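Local coordinates for maleylpyruvate isomerase (Ralstonia sp., PDB 2V6K), which catalyses the glutathione-dependent isomerization of maleylpyruvate to fumarylpyruvate in naphthalene degradation, working as a homodimer of the zeta class of glutathione transferases, at residues A56-G60 with A61-I65; I71-E75 with E76-T80; F121-D124 with E125-N129. One frame throughout, in Å; residues are numbered along the deposited sequence.

Contact 1 (A56-G60 with A61-I65); sequences ALDTG and AQVLI
The beta hairpin of the thioredoxin-like N-terminal domain joins strand 56-58 to strand 63-65, with L57 and L64 facing each other as its antiparallel hydrogen-bonded pair. L57 N gives to L64 O over 2.9 Å, in the plane of that carbonyl; the return bond from L64 N to L57 O is shorter, 2.7 Å, and meets its oxygen from above the carbonyl plane. D58 and V63 follow as a non-hydrogen-bonded pair, and T59 N closes the ladder on Q62 O at 2.9 Å. The short axes run at 157° to each other.

T59 holds the turn together. With chi1 at 63°, OG1 sits between its own backbone N and carbonyl carbon and takes two N-H groups of the returning chain, A61 N and Q62 N, each at 3.2 Å. The same torsion sends CG2 across the L64 side chain at about a right angle, 3.8 Å from L64 CD1. D58 adds an Asx turn: OD1 accepts G60 N at 2.8 Å, met from well above the carboxylate plane. G60 itself has a phi of 105°, a value that suits glycine. Q62 folds back so that OE1 takes V63 N on a lone pair.

In the four-stranded sheet, strand 63-65 is an outermost strand, while 56-58 also bonds to strand 4-7 through A56 with Y6 and D58 with K4. L57 and L64 lie on the face covered by I70 of helix 67-77. On the other face A56 CB touches V63 CG1 at 3.9 Å. The carbonyls of V63 and I65 are taken by R93 and Q92 of the second subunit.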
# COMPACT_ATOMS: atom_id res chain seq x y z
N ALA A 56 -7.77 6.31 12.09
CA ALA A 56 -7.39 7.71 11.97
C ALA A 56 -6.82 8.12 13.32
O ALA A 56 -7.28 7.66 14.36
CB ALA A 56 -8.59 8.57 11.61
N LEU A 57 -5.81 8.98 13.29
CA LEU A 57 -5.13 9.39 14.51
C LEU A 57 -5.21 10.90 14.65
O LEU A 57 -4.61 11.64 13.86
CB LEU A 57 -3.68 8.91 14.50
CG LEU A 57 -2.85 9.16 15.76
CD1 LEU A 57 -3.40 8.39 16.95
CD2 LEU A 57 -1.39 8.80 15.52
N ASP A 58 -5.97 11.36 15.64
CA ASP A 58 -6.03 12.78 15.95
C ASP A 58 -4.87 13.08 16.88
O ASP A 58 -4.82 12.57 18.00
CB ASP A 58 -7.38 13.12 16.61
CG ASP A 58 -7.53 14.59 16.94
OD1 ASP A 58 -6.56 15.37 16.77
OD2 ASP A 58 -8.63 14.98 17.38
N THR A 59 -3.92 13.89 16.41
CA THR A 59 -2.74 14.23 17.21
C THR A 59 -3.04 15.28 18.27
O THR A 59 -2.23 15.51 19.17
CB THR A 59 -1.59 14.74 16.32
OG1 THR A 59 -1.99 15.96 15.68
CG2 THR A 59 -1.21 13.72 15.28
N GLY A 60 -4.22 15.89 18.17
CA GLY A 60 -4.58 17.03 19.02
C GLY A 60 -4.49 18.32 18.22
O GLY A 60 -5.09 19.33 18.59
N ALA A 61 -3.74 18.27 17.12
CA ALA A 61 -3.59 19.40 16.21
C ALA A 61 -4.27 19.13 14.87
O ALA A 61 -4.82 20.04 14.25
CB ALA A 61 -2.12 19.74 16.02
N GLN A 62 -4.22 17.88 14.41
CA GLN A 62 -4.88 17.47 13.17
C GLN A 62 -5.15 15.97 13.15
O GLN A 62 -4.60 15.22 13.96
CB GLN A 62 -4.07 17.91 11.94
CG GLN A 62 -4.76 17.73 10.58
CD GLN A 62 -6.13 18.36 10.48
OE1 GLN A 62 -7.13 17.79 10.92
NE2 GLN A 62 -6.19 19.55 9.89
N VAL A 63 -6.00 15.54 12.22
CA VAL A 63 -6.34 14.13 12.04
C VAL A 63 -5.52 13.52 10.90
O VAL A 63 -5.61 13.94 9.74
CB VAL A 63 -7.85 13.91 11.78
CG1 VAL A 63 -8.16 12.42 11.70
CG2 VAL A 63 -8.68 14.55 12.88
N LEU A 64 -4.72 12.52 11.26
CA LEU A 64 -3.90 11.80 10.30
C LEU A 64 -4.62 10.56 9.83
O LEU A 64 -5.28 9.88 10.63
CB LEU A 64 -2.58 11.39 10.93
CG LEU A 64 -1.73 12.46 11.62
CD1 LEU A 64 -0.45 11.84 12.11
CD2 LEU A 64 -1.45 13.64 10.71
N ILE A 65 -4.50 10.26 8.55
CA ILE A 65 -5.05 9.04 7.99
C ILE A 65 -3.95 8.24 7.30
O ILE A 65 -2.83 8.73 7.12
CB ILE A 65 -6.23 9.31 7.01
CG1 ILE A 65 -5.75 10.02 5.74
CG2 ILE A 65 -7.33 10.09 7.73
CD1 ILE A 65 -6.74 9.95 4.59

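Contact 2 (I71-E75 with E76-T80); sequences IEWLE and EQYPT
Backbone bonds of the i to i+4 kind, Q77 N to W73 O and Y78 N to L74 O, both 2.9 Å, carry the last turn of helix 67-77 to its C-terminal end, where Y78 leaves helical angles. In this helix of the thioredoxin-like domain W73 and Q77 meet one turn apart. The indole swings out with CG anti to the backbone N (chi1 176°), and Q77 lays its CG methylene over one face of the five-membered ring, 3.6 Å from the centroid and 16° off the normal, a CH-pi contact.

L74 reaches Y78 with one branch: CD2 lies 3.8 Å from Y78 CD2, the two side chains crossing obliquely. L74 O lies at the edge of the tyrosine ring, near its plane. L74 also touches L17 and L21 of helix 12-24.

E72 OE2 forms a salt bridge with R95 of the same chain, and E76 OE2 one with R91 of the second subunit, bringing this helix end into the dimer contact. E75 OE1 accepts L83 N and forms a salt bridge with K24 of its own chain, whose NZ also bonds to Y78 O. On the other oxygen of that carboxylate, one water donates both to E75 OE2, at 2.9 Å, and to P79 O, at 2.7 Å.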
# COMPACT_ATOMS: atom_id res chain seq x y z
N ILE A 71 2.47 5.44 10.44
CA ILE A 71 3.57 4.68 11.03
C ILE A 71 4.94 5.28 10.68
O ILE A 71 5.81 5.40 11.55
CB ILE A 71 3.47 3.18 10.70
CG1 ILE A 71 2.23 2.60 11.40
CG2 ILE A 71 4.74 2.44 11.14
CD1 ILE A 71 1.86 1.19 10.94
N GLU A 72 5.12 5.71 9.43
CA GLU A 72 6.35 6.42 9.04
C GLU A 72 6.52 7.72 9.83
O GLU A 72 7.64 8.07 10.23
CB GLU A 72 6.35 6.71 7.54
CG GLU A 72 6.45 5.48 6.64
CD GLU A 72 7.86 5.13 6.21
OE1 GLU A 72 8.83 5.79 6.65
OE2 GLU A 72 7.99 4.21 5.38
N TRP A 73 5.41 8.42 10.07
CA TRP A 73 5.41 9.63 10.89
C TRP A 73 5.83 9.33 12.34
O TRP A 73 6.66 10.05 12.90
CB TRP A 73 4.04 10.31 10.79
CG TRP A 73 3.82 11.53 11.64
CD1 TRP A 73 4.11 12.82 11.31
CD2 TRP A 73 3.22 11.57 12.94
NE1 TRP A 73 3.75 13.67 12.34
CE2 TRP A 73 3.20 12.92 13.35
CE3 TRP A 73 2.70 10.59 13.80
CZ2 TRP A 73 2.68 13.32 14.58
CZ3 TRP A 73 2.19 10.99 15.03
CH2 TRP A 73 2.18 12.34 15.41
N LEU A 74 5.27 8.27 12.92
CA LEU A 74 5.66 7.85 14.27
C LEU A 74 7.15 7.55 14.36
O LEU A 74 7.79 7.91 15.34
CB LEU A 74 4.88 6.61 14.71
CG LEU A 74 3.41 6.78 15.05
CD1 LEU A 74 2.80 5.42 15.31
CD2 LEU A 74 3.25 7.67 16.28
N GLU A 75 7.69 6.87 13.35
CA GLU A 75 9.10 6.51 13.36
C GLU A 75 9.99 7.75 13.43
O GLU A 75 11.00 7.77 14.14
CB GLU A 75 9.44 5.66 12.13
CG GLU A 75 10.93 5.42 11.90
CD GLU A 75 11.61 4.61 13.00
OE1 GLU A 75 10.93 4.11 13.92
OE2 GLU A 75 12.84 4.48 12.91
N GLU A 76 9.61 8.80 12.70
CA GLU A 76 10.39 10.03 12.64
C GLU A 76 10.17 10.90 13.89
O GLU A 76 11.11 11.54 14.38
CB GLU A 76 10.05 10.80 11.36
CG GLU A 76 10.97 11.98 11.06
CD GLU A 76 10.28 13.32 11.23
OE1 GLU A 76 9.63 13.53 12.27
OE2 GLU A 76 10.39 14.16 10.31
N GLN A 77 8.95 10.91 14.40
CA GLN A 77 8.57 11.78 15.52
C GLN A 77 9.01 11.24 16.87
O GLN A 77 9.31 12.03 17.78
CB GLN A 77 7.05 11.99 15.53
CG GLN A 77 6.54 12.88 14.41
CD GLN A 77 6.87 14.34 14.62
OE1 GLN A 77 7.72 14.90 13.93
NE2 GLN A 77 6.22 14.96 15.59
N TYR A 78 9.04 9.92 17.00
CA TYR A 78 9.36 9.24 18.25
C TYR A 78 10.49 8.25 17.95
O TYR A 78 10.23 7.10 17.65
CB TYR A 78 8.13 8.50 18.78
CG TYR A 78 6.98 9.42 19.07
CD1 TYR A 78 6.93 10.18 20.24
CD2 TYR A 78 5.92 9.54 18.16
CE1 TYR A 78 5.87 11.02 20.50
CE2 TYR A 78 4.86 10.39 18.41
CZ TYR A 78 4.84 11.13 19.58
OH TYR A 78 3.78 11.97 19.84
N PRO A 79 11.74 8.72 18.01
CA PRO A 79 12.84 7.90 17.48
C PRO A 79 13.07 6.53 18.13
O PRO A 79 13.46 5.60 17.43
CB PRO A 79 14.07 8.79 17.67
CG PRO A 79 13.53 10.18 17.79
CD PRO A 79 12.22 10.03 18.49
N THR A 80 12.83 6.40 19.43
CA THR A 80 13.25 5.22 20.18
C THR A 80 12.05 4.40 20.65
O THR A 80 11.11 4.97 21.21
CB THR A 80 14.11 5.63 21.39
OG1 THR A 80 15.22 6.42 20.93
CG2 THR A 80 14.65 4.41 22.13
O HOH W 1 14.28 5.94 14.91

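Contact 3 (F121-D124 with E125-N129); sequences FGAD and EAAIN
D124 caps the N-terminus of helix 125-149 with its side chain: OD1 accepts the first-turn N-H of A127 at 3.0 Å, arriving nearly in line with the C-O bond. Its backbone oxygen takes the next amide, I128 N, at 2.9 Å and in the carbonyl plane, the first i to i+4 bond of the helix. A chi1 of 66° tucks CG between the residue's own N and carbonyl carbon and swings the carboxylate over the helix start; a negative charge there would probably be favoured by the helix dipole.

This is an N-cap at the junction of two helices of the all-helical C-terminal domain, where helix 111-121 ends and G122, with positive phi, turns the chain. E125 turns back along the loop: a water donates to its OE2 at 2.6 Å and to A123 O at 2.8 Å, while R118 of helix 111-121 makes a salt bridge to the same OE2.

Next to the cap, A123 CB meets A127 CB at 4.0 Å and I128 CD1 at 3.8 Å. I128 goes on to pack against L114 and L117, and F121 of the second subunit touches A123 and A127.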
# COMPACT_ATOMS: atom_id res chain seq x y z
N PHE A 121 -21.53 -10.32 -6.55
CA PHE A 121 -21.18 -11.60 -7.17
C PHE A 121 -21.79 -12.81 -6.47
O PHE A 121 -21.57 -13.95 -6.90
CB PHE A 121 -19.66 -11.72 -7.31
CG PHE A 121 -19.08 -10.73 -8.27
CD1 PHE A 121 -19.44 -10.76 -9.62
CD2 PHE A 121 -18.19 -9.75 -7.84
CE1 PHE A 121 -18.92 -9.84 -10.51
CE2 PHE A 121 -17.67 -8.82 -8.74
CZ PHE A 121 -18.03 -8.87 -10.07
N GLY A 122 -22.56 -12.56 -5.41
CA GLY A 122 -23.30 -13.63 -4.74
C GLY A 122 -22.42 -14.63 -4.00
O GLY A 122 -22.84 -15.77 -3.77
N ALA A 123 -21.21 -14.21 -3.62
CA ALA A 123 -20.27 -15.09 -2.94
C ALA A 123 -20.84 -15.61 -1.63
O ALA A 123 -21.33 -14.82 -0.80
CB ALA A 123 -18.96 -14.35 -2.70
N ASP A 124 -20.77 -16.92 -1.43
CA ASP A 124 -21.05 -17.47 -0.11
C ASP A 124 -19.77 -17.48 0.72
O ASP A 124 -18.71 -17.07 0.23
CB ASP A 124 -21.76 -18.84 -0.18
CG ASP A 124 -20.90 -19.95 -0.76
OD1 ASP A 124 -19.67 -19.79 -0.96
OD2 ASP A 124 -21.47 -21.02 -1.02
N GLU A 125 -19.85 -17.92 1.96
CA GLU A 125 -18.70 -17.77 2.84
C GLU A 125 -17.54 -18.67 2.48
O GLU A 125 -16.39 -18.30 2.70
CB GLU A 125 -19.09 -17.89 4.32
CG GLU A 125 -19.98 -16.73 4.81
CD GLU A 125 -19.47 -15.35 4.40
OE1 GLU A 125 -18.31 -15.00 4.72
OE2 GLU A 125 -20.23 -14.60 3.75
N ALA A 126 -17.82 -19.83 1.87
CA ALA A 126 -16.75 -20.67 1.34
C ALA A 126 -16.00 -19.91 0.24
O ALA A 126 -14.77 -19.94 0.20
CB ALA A 126 -17.31 -21.99 0.82
N ALA A 127 -16.75 -19.23 -0.62
CA ALA A 127 -16.13 -18.44 -1.70
C ALA A 127 -15.32 -17.27 -1.14
O ALA A 127 -14.25 -16.96 -1.66
CB ALA A 127 -17.19 -17.95 -2.67
N ILE A 128 -15.83 -16.64 -0.09
CA ILE A 128 -15.11 -15.56 0.60
C ILE A 128 -13.80 -16.09 1.16
O ILE A 128 -12.74 -15.49 0.95
CB ILE A 128 -15.97 -14.90 1.70
CG1 ILE A 128 -17.17 -14.15 1.10
CG2 ILE A 128 -15.12 -13.98 2.60
CD1 ILE A 128 -16.82 -13.01 0.14
N ASN A 129 -13.84 -17.23 1.84
CA ASN A 129 -12.62 -17.80 2.39
C ASN A 129 -11.61 -18.17 1.31
O ASN A 129 -10.41 -17.97 1.50
CB ASN A 129 -12.92 -19.01 3.29
CG ASN A 129 -13.45 -18.60 4.66
OD1 ASN A 129 -13.72 -17.42 4.92
ND2 ASN A 129 -13.61 -19.57 5.54
O HOH W 2 -22.09 -14.71 1.90

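The three contacts come in series along the chain. Contacts 1 and 2 share the N-terminal domain, their centres about 14 Å apart: strand 63-65 leads straight into helix 67-77, and W73 packs on the hairpin, with its CH2 3.7 Å from T59 CG2 and its CD2 3.8 Å from L64 CD1. Contact 3 belongs to the C-terminal domain, its centre about 36 Å from contact 1 and 39 Å from contact 2, on the opposite side of the chain's centre from contact 2. All three touch the second subunit, so widely separated parts of both domains take part in building the homodimer.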